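Extracellular solute-binding protein family 5 (Brucella melitensis, PDB 4ONY) probably binds peptides or related solutes in the periplasm and delivers them to an ABC transporter for import. Local coordinates at residues A[313-318]-A[482-487]; A[437-442]-A[471-476]. One frame throughout, in Å; residues are numbered along the deposited sequence.

Interaction 1 (A[313-318]-A[482-487])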
loop_
_atom_site.group_PDB
_atom_site.type_symbol
_atom_site.label_atom_id
_atom_site.label_comp_id
_atom_site.label_asym_id
_atom_site.label_seq_id
_atom_site.Cartn_x
_atom_site.Cartn_y
_atom_site.Cartn_z
ATOM N N PHE A 313 -14.816 -10.599 -2.699
ATOM C CA PHE A 313 -15.129 -11.476 -3.812
ATOM C C PHE A 313 -15.327 -10.584 -5.007
ATOM O O PHE A 313 -15.913 -9.506 -4.881
ATOM C CB PHE A 313 -16.378 -12.295 -3.569
ATOM C CG PHE A 313 -16.251 -13.320 -2.503
ATOM C CD1 PHE A 313 -15.539 -14.490 -2.726
ATOM C CD2 PHE A 313 -16.896 -13.163 -1.285
ATOM C CE1 PHE A 313 -15.452 -15.475 -1.764
ATOM C CE2 PHE A 313 -16.823 -14.177 -0.311
ATOM C CZ PHE A 313 -16.097 -15.333 -0.561
ATOM N N VAL A 314 -14.784 -10.979 -6.144
ATOM C CA VAL A 314 -14.830 -10.219 -7.366
ATOM C C VAL A 314 -15.705 -10.897 -8.385
ATOM O O VAL A 314 -15.515 -12.063 -8.688
ATOM C CB VAL A 314 -13.432 -10.021 -7.978
ATOM C CG1 VAL A 314 -13.531 -9.109 -9.186
ATOM C CG2 VAL A 314 -12.500 -9.322 -6.985
ATOM N N PHE A 315 -16.701 -10.191 -8.888
ATOM C CA PHE A 315 -17.553 -10.692 -9.957
ATOM C C PHE A 315 -16.879 -10.411 -11.297
ATOM O O PHE A 315 -16.568 -9.250 -11.598
ATOM C CB PHE A 315 -18.893 -9.937 -10.005
ATOM C CG PHE A 315 -19.782 -10.116 -8.775
ATOM C CD1 PHE A 315 -20.586 -11.252 -8.645
ATOM C CD2 PHE A 315 -19.861 -9.117 -7.836
ATOM C CE1 PHE A 315 -21.435 -11.417 -7.546
ATOM C CE2 PHE A 315 -20.689 -9.267 -6.719
ATOM C CZ PHE A 315 -21.474 -10.424 -6.586
ATOM N N ASN A 316 -16.693 -11.441 -12.126
ATOM C CA ASN A 316 -16.307 -11.191 -13.527
ATOM C C ASN A 316 -17.505 -10.763 -14.371
ATOM O O ASN A 316 -18.223 -11.596 -14.919
ATOM C CB ASN A 316 -15.642 -12.403 -14.178
ATOM C CG ASN A 316 -15.045 -12.089 -15.538
ATOM O OD1 ASN A 316 -15.128 -10.963 -16.026
ATOM N ND2 ASN A 316 -14.458 -13.116 -16.180
ATOM N N THR A 317 -17.673 -9.448 -14.513
ATOM C CA THR A 317 -18.835 -8.871 -15.198
ATOM C C THR A 317 -18.830 -9.206 -16.685
ATOM O O THR A 317 -19.838 -9.042 -17.344
ATOM C CB THR A 317 -18.994 -7.326 -15.022
ATOM O OG1 THR A 317 -17.991 -6.614 -15.740
ATOM C CG2 THR A 317 -18.987 -6.915 -13.551
ATOM N N ARG A 318 -17.706 -9.685 -17.219
ATOM C CA ARG A 318 -17.691 -10.160 -18.607
ATOM C C ARG A 318 -18.580 -11.399 -18.802
ATOM O O ARG A 318 -18.967 -11.720 -19.930
ATOM C CB ARG A 318 -16.246 -10.518 -19.062
ATOM C CG ARG A 318 -15.244 -9.364 -18.914
ATOM C CD ARG A 318 -13.804 -9.876 -19.112
ATOM N NE ARG A 318 -12.748 -8.887 -18.820
ATOM C CZ ARG A 318 -12.272 -8.620 -17.624
ATOM N NH1 ARG A 318 -12.794 -9.185 -16.542
ATOM N NH2 ARG A 318 -11.319 -7.714 -17.481
ATOM N N TYR A 482 -12.612 -16.955 -15.291
ATOM C CA TYR A 482 -13.245 -17.280 -14.019
ATOM C C TYR A 482 -14.623 -16.570 -13.935
ATOM O O TYR A 482 -14.856 -15.579 -14.635
ATOM C CB TYR A 482 -12.364 -16.859 -12.821
ATOM C CG TYR A 482 -11.921 -15.412 -12.911
ATOM C CD1 TYR A 482 -12.743 -14.381 -12.479
ATOM C CD2 TYR A 482 -10.677 -15.083 -13.448
ATOM C CE1 TYR A 482 -12.348 -13.052 -12.589
ATOM C CE2 TYR A 482 -10.282 -13.767 -13.565
ATOM C CZ TYR A 482 -11.127 -12.749 -13.134
ATOM O OH TYR A 482 -10.729 -11.459 -13.293
ATOM N N ASP A 483 -15.497 -17.084 -13.075
ATOM C CA ASP A 483 -16.740 -16.433 -12.718
ATOM C C ASP A 483 -16.463 -15.461 -11.573
ATOM O O ASP A 483 -16.775 -14.269 -11.664
ATOM C CB ASP A 483 -17.803 -17.456 -12.272
ATOM C CG ASP A 483 -18.250 -18.366 -13.396
ATOM O OD1 ASP A 483 -18.171 -17.936 -14.575
ATOM O OD2 ASP A 483 -18.667 -19.502 -13.100
ATOM N N MET A 484 -15.885 -15.984 -10.501
ATOM C CA MET A 484 -15.638 -15.217 -9.280
ATOM C C MET A 484 -14.311 -15.671 -8.675
ATOM O O MET A 484 -13.953 -16.902 -8.781
ATOM C CB MET A 484 -16.783 -15.450 -8.289
ATOM C CG MET A 484 -16.605 -14.733 -6.955
ATOM S SD MET A 484 -18.005 -14.884 -5.820
ATOM C CE MET A 484 -19.185 -13.777 -6.578
ATOM N N ILE A 485 -13.579 -14.721 -8.083
ATOM C CA ILE A 485 -12.354 -14.983 -7.327
ATOM C C ILE A 485 -12.377 -14.131 -6.065
ATOM O O ILE A 485 -13.258 -13.282 -5.910
ATOM C CB ILE A 485 -11.056 -14.570 -8.127
ATOM C CG1 ILE A 485 -11.137 -13.112 -8.598
ATOM C CG2 ILE A 485 -10.833 -15.499 -9.339
ATOM C CD1 ILE A 485 -9.912 -12.581 -9.341
ATOM N N LEU A 486 -11.371 -14.303 -5.208
ATOM C CA LEU A 486 -11.061 -13.325 -4.175
ATOM C C LEU A 486 -9.998 -12.371 -4.749
ATOM O O LEU A 486 -9.023 -12.815 -5.384
ATOM C CB LEU A 486 -10.557 -14.003 -2.893
ATOM C CG LEU A 486 -11.541 -14.777 -2.001
ATOM C CD1 LEU A 486 -11.624 -16.221 -2.430
ATOM C CD2 LEU A 486 -11.079 -14.772 -0.569
ATOM N N GLY A 487 -10.182 -11.077 -4.536
ATOM C CA GLY A 487 -9.249 -10.051 -5.022
ATOM C C GLY A 487 -8.834 -9.094 -3.929
ATOM O O GLY A 487 -9.600 -8.824 -3.013
#
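Met484 lies against two aromatic side chains of the facing strand. Its sulfur approaches the Phe313 ring obliquely, Met484 SD 4.7 Å from the ring centroid, a Met-aromatic contact. The bend at chi3 (-75°) turns the methyl toward Phe315, and Met484 CE lies 3.4 Å from Phe315 CE1. Leu486 runs alongside Phe313, pointing the same way, and meets the ring with CG and CD1. Helix 443-458 packs on this side of the sheet, with Tyr452 stacking on Phe313. Residues 313-315 and 484-487 are antiparallel neighbours in the mixed six-stranded sheet of one lobe of this family 5 solute-binding protein. Val314 N gives a short bond to Ile485 O (2.8 Å), while the return bond from Ile485 N to Val314 O is weak. Their side chains meet on the other face, Val314 CB against Ile485 CG1. Past the strand end, Asn316 crosses the Tyr482 side chain at about a right angle, ND2 above one ring face near its rim. That nitrogen donates to Tyr482 O (2.9 Å), which lies in the amide plane. Asn316 OD1 receives Arg318 N, closing an Asx turn, and Arg318 NH1 from the opposite face of its plane; Arg318 NH2 donates to Asn515 O.

Interaction 2 (A[437-442]-A[471-476])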
loop_
_atom_site.group_PDB
_atom_site.type_symbol
_atom_site.label_atom_id
_atom_site.label_comp_id
_atom_site.label_asym_id
_atom_site.label_seq_id
_atom_site.Cartn_x
_atom_site.Cartn_y
_atom_site.Cartn_z
ATOM N N GLU A 437 -18.851 -20.677 -10.492
ATOM C CA GLU A 437 -17.647 -21.182 -9.839
ATOM C C GLU A 437 -16.877 -20.082 -9.101
ATOM O O GLU A 437 -16.634 -18.991 -9.651
ATOM C CB GLU A 437 -16.710 -21.794 -10.901
ATOM C CG GLU A 437 -15.381 -22.317 -10.384
ATOM C CD GLU A 437 -14.489 -22.709 -11.518
ATOM O OE1 GLU A 437 -13.761 -21.874 -12.056
ATOM O OE2 GLU A 437 -14.466 -23.895 -11.872
ATOM N N ILE A 438 -16.432 -20.372 -7.893
ATOM C CA ILE A 438 -15.441 -19.525 -7.220
ATOM C C ILE A 438 -14.062 -20.204 -7.309
ATOM O O ILE A 438 -13.872 -21.312 -6.747
ATOM C CB ILE A 438 -15.791 -19.265 -5.754
ATOM C CG1 ILE A 438 -17.187 -18.622 -5.639
ATOM C CG2 ILE A 438 -14.755 -18.341 -5.129
ATOM C CD1 ILE A 438 -17.665 -18.431 -4.214
ATOM N N MET A 439 -13.126 -19.577 -8.023
ATOM C CA MET A 439 -11.771 -20.092 -8.135
ATOM C C MET A 439 -10.976 -19.559 -6.935
ATOM O O MET A 439 -10.839 -18.309 -6.738
ATOM C CB MET A 439 -11.112 -19.671 -9.440
ATOM C CG MET A 439 -9.711 -20.273 -9.660
ATOM S SD MET A 439 -8.942 -19.943 -11.287
ATOM C CE MET A 439 -8.740 -18.109 -11.202
ATOM N N THR A 440 -10.439 -20.485 -6.150
ATOM C CA THR A 440 -9.695 -20.137 -4.927
ATOM C C THR A 440 -8.240 -20.577 -4.984
ATOM O O THR A 440 -7.909 -21.546 -5.675
ATOM C CB THR A 440 -10.312 -20.816 -3.725
ATOM O OG1 THR A 440 -10.464 -22.202 -3.990
ATOM C CG2 THR A 440 -11.637 -20.228 -3.439
ATOM N N ARG A 441 -7.358 -19.876 -4.276
ATOM C CA ARG A 441 -5.912 -20.254 -4.357
ATOM C C ARG A 441 -5.347 -20.955 -3.151
ATOM O O ARG A 441 -4.179 -21.333 -3.201
ATOM C CB ARG A 441 -4.949 -19.102 -4.634
ATOM C CG ARG A 441 -5.458 -17.710 -4.674
ATOM C CD ARG A 441 -4.291 -16.772 -4.373
ATOM N NE ARG A 441 -4.343 -15.522 -5.146
ATOM C CZ ARG A 441 -3.482 -15.159 -6.115
ATOM N NH1 ARG A 441 -2.441 -15.926 -6.500
ATOM N NH2 ARG A 441 -3.664 -13.991 -6.715
ATOM N N SER A 442 -6.103 -21.059 -2.059
ATOM C CA SER A 442 -5.545 -21.496 -0.767
ATOM C C SER A 442 -6.631 -21.966 0.181
ATOM O O SER A 442 -7.812 -21.669 -0.030
ATOM C CB SER A 442 -4.804 -20.382 -0.053
ATOM O OG SER A 442 -5.728 -19.431 0.483
ATOM N N ALA A 471 0.477 -21.157 -10.128
ATOM C CA ALA A 471 0.808 -20.876 -11.523
ATOM C C ALA A 471 -0.430 -21.002 -12.449
ATOM O O ALA A 471 -0.625 -20.199 -13.328
ATOM C CB ALA A 471 1.928 -21.774 -11.988
ATOM N N GLN A 472 -1.243 -22.034 -12.253
ATOM C CA GLN A 472 -2.428 -22.218 -13.070
ATOM C C GLN A 472 -3.442 -21.107 -12.754
ATOM O O GLN A 472 -4.150 -20.655 -13.630
ATOM C CB GLN A 472 -3.081 -23.600 -12.841
ATOM C CG GLN A 472 -2.269 -24.788 -13.381
ATOM C CD GLN A 472 -1.292 -25.366 -12.366
ATOM O OE1 GLN A 472 -0.789 -24.682 -11.448
ATOM N NE2 GLN A 472 -1.003 -26.641 -12.530
ATOM N N TYR A 473 -3.513 -20.713 -11.483
ATOM C CA TYR A 473 -4.397 -19.608 -11.063
ATOM C C TYR A 473 -4.018 -18.303 -11.849
ATOM O O TYR A 473 -4.883 -17.626 -12.450
ATOM C CB TYR A 473 -4.299 -19.430 -9.551
ATOM C CG TYR A 473 -5.201 -18.393 -8.968
ATOM C CD1 TYR A 473 -4.855 -17.037 -8.997
ATOM C CD2 TYR A 473 -6.375 -18.755 -8.336
ATOM C CE1 TYR A 473 -5.678 -16.077 -8.453
ATOM C CE2 TYR A 473 -7.194 -17.794 -7.786
ATOM C CZ TYR A 473 -6.858 -16.463 -7.869
ATOM O OH TYR A 473 -7.653 -15.512 -7.290
ATOM N N GLN A 474 -2.742 -17.964 -11.852
ATOM C CA GLN A 474 -2.260 -16.768 -12.587
ATOM C C GLN A 474 -2.484 -16.864 -14.091
ATOM O O GLN A 474 -2.762 -15.878 -14.741
ATOM C CB GLN A 474 -0.777 -16.532 -12.349
ATOM C CG GLN A 474 -0.429 -16.165 -10.935
ATOM C CD GLN A 474 -0.984 -14.810 -10.497
ATOM O OE1 GLN A 474 -1.304 -14.638 -9.316
ATOM N NE2 GLN A 474 -1.075 -13.849 -11.428
ATOM N N GLN A 475 -2.348 -18.062 -14.654
ATOM C CA GLN A 475 -2.686 -18.276 -16.087
ATOM C C GLN A 475 -4.157 -17.883 -16.355
ATOM O O GLN A 475 -4.468 -17.226 -17.359
ATOM C CB GLN A 475 -2.431 -19.746 -16.540
ATOM C CG GLN A 475 -0.969 -20.128 -16.723
ATOM C CD GLN A 475 -0.778 -21.625 -17.055
ATOM O OE1 GLN A 475 -1.676 -22.441 -16.898
ATOM N NE2 GLN A 475 0.404 -21.973 -17.459
ATOM N N ARG A 476 -5.053 -18.268 -15.464
ATOM C CA ARG A 476 -6.492 -17.918 -15.597
ATOM C C ARG A 476 -6.800 -16.431 -15.317
ATOM O O ARG A 476 -7.698 -15.846 -15.946
ATOM C CB ARG A 476 -7.320 -18.896 -14.740
ATOM C CG ARG A 476 -7.323 -20.302 -15.381
ATOM C CD ARG A 476 -8.116 -21.352 -14.632
ATOM N NE ARG A 476 -9.526 -20.977 -14.565
ATOM C CZ ARG A 476 -10.479 -21.703 -13.958
ATOM N NH1 ARG A 476 -10.150 -22.819 -13.304
ATOM N NH2 ARG A 476 -11.758 -21.269 -13.933
HETATM O O HOH W 1 -12.285 -24.502 -13.372
HETATM O O HOH W 2 -9.416 -16.388 -5.510
HETATM O O HOH W 3 -6.798 -12.831 -6.970
#
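With CG anti to the backbone N in both Met439 (chi1 -176°) and Tyr473 (chi1 -177°), the two side chains reach across between strand 435-440 and helix 470-478. Met439 then bends at chi3, which lays its methyl over one face of the tyrosine ring, Met439 CE 4.0 Å from the Tyr473 centroid. Arg441 takes the opposite face: Arg441 CG lies 3.8 Å from the Tyr473 ring centroid, a second CH-pi contact, and Tyr473 CE1 lies under the centre of the Arg441 guanidinium, 3.3 Å from Arg441 CZ, the planes 33° apart. Arg441 NH1 also donates to Gln474 OE1 (3.3 Å), although its stronger partner is Asp470, through a salt bridge. Toward the start of the strand, Met439 SD lies over one face of the Arg476 guanidinium, 3.5 Å from Arg476 NE. Arg476 NH2 forms a salt bridge with the syn lone pair of Glu437 OE1 (2.8 Å), and a water joins NH1 to Glu437 OE2. Strand 435-440, helix 443-458 and parallel strand 462-467 form a beta-alpha-beta crossover, which helix 470-478 follows. Tyr473 OH donates to a water that in turn donates to Met439 O, and accepts from a second water. Acidic partners, with Gln474 OE1 and Asp481 O as further acceptors, thus fix the direction of both guanidinium groups, one packed on the ring, the other against the sulfur.

Both contacts build on the same mixed sheet, where strands 484-489 and 435-440 are parallel neighbours. Interaction 1 is a buried strand-to-strand pairing, held by backbone hydrogen bonds and by apolar side chains on both faces, with one side-chain amide bond at the strand end; interaction 2 seats helix 470-478 on that sheet and is only partly buried, so a salt bridge and waters share the work with a clamped aromatic ring. Their centres are 11 Å apart and they touch directly: Met439 N probably bonds to Met484 O (2.9 Å), Glu437 N probably to Asp483 OD2 (2.9 Å), and Tyr473 OH packs against Ile485 CB. Helix 470-478 is followed, after a short loop, by strand 484-489.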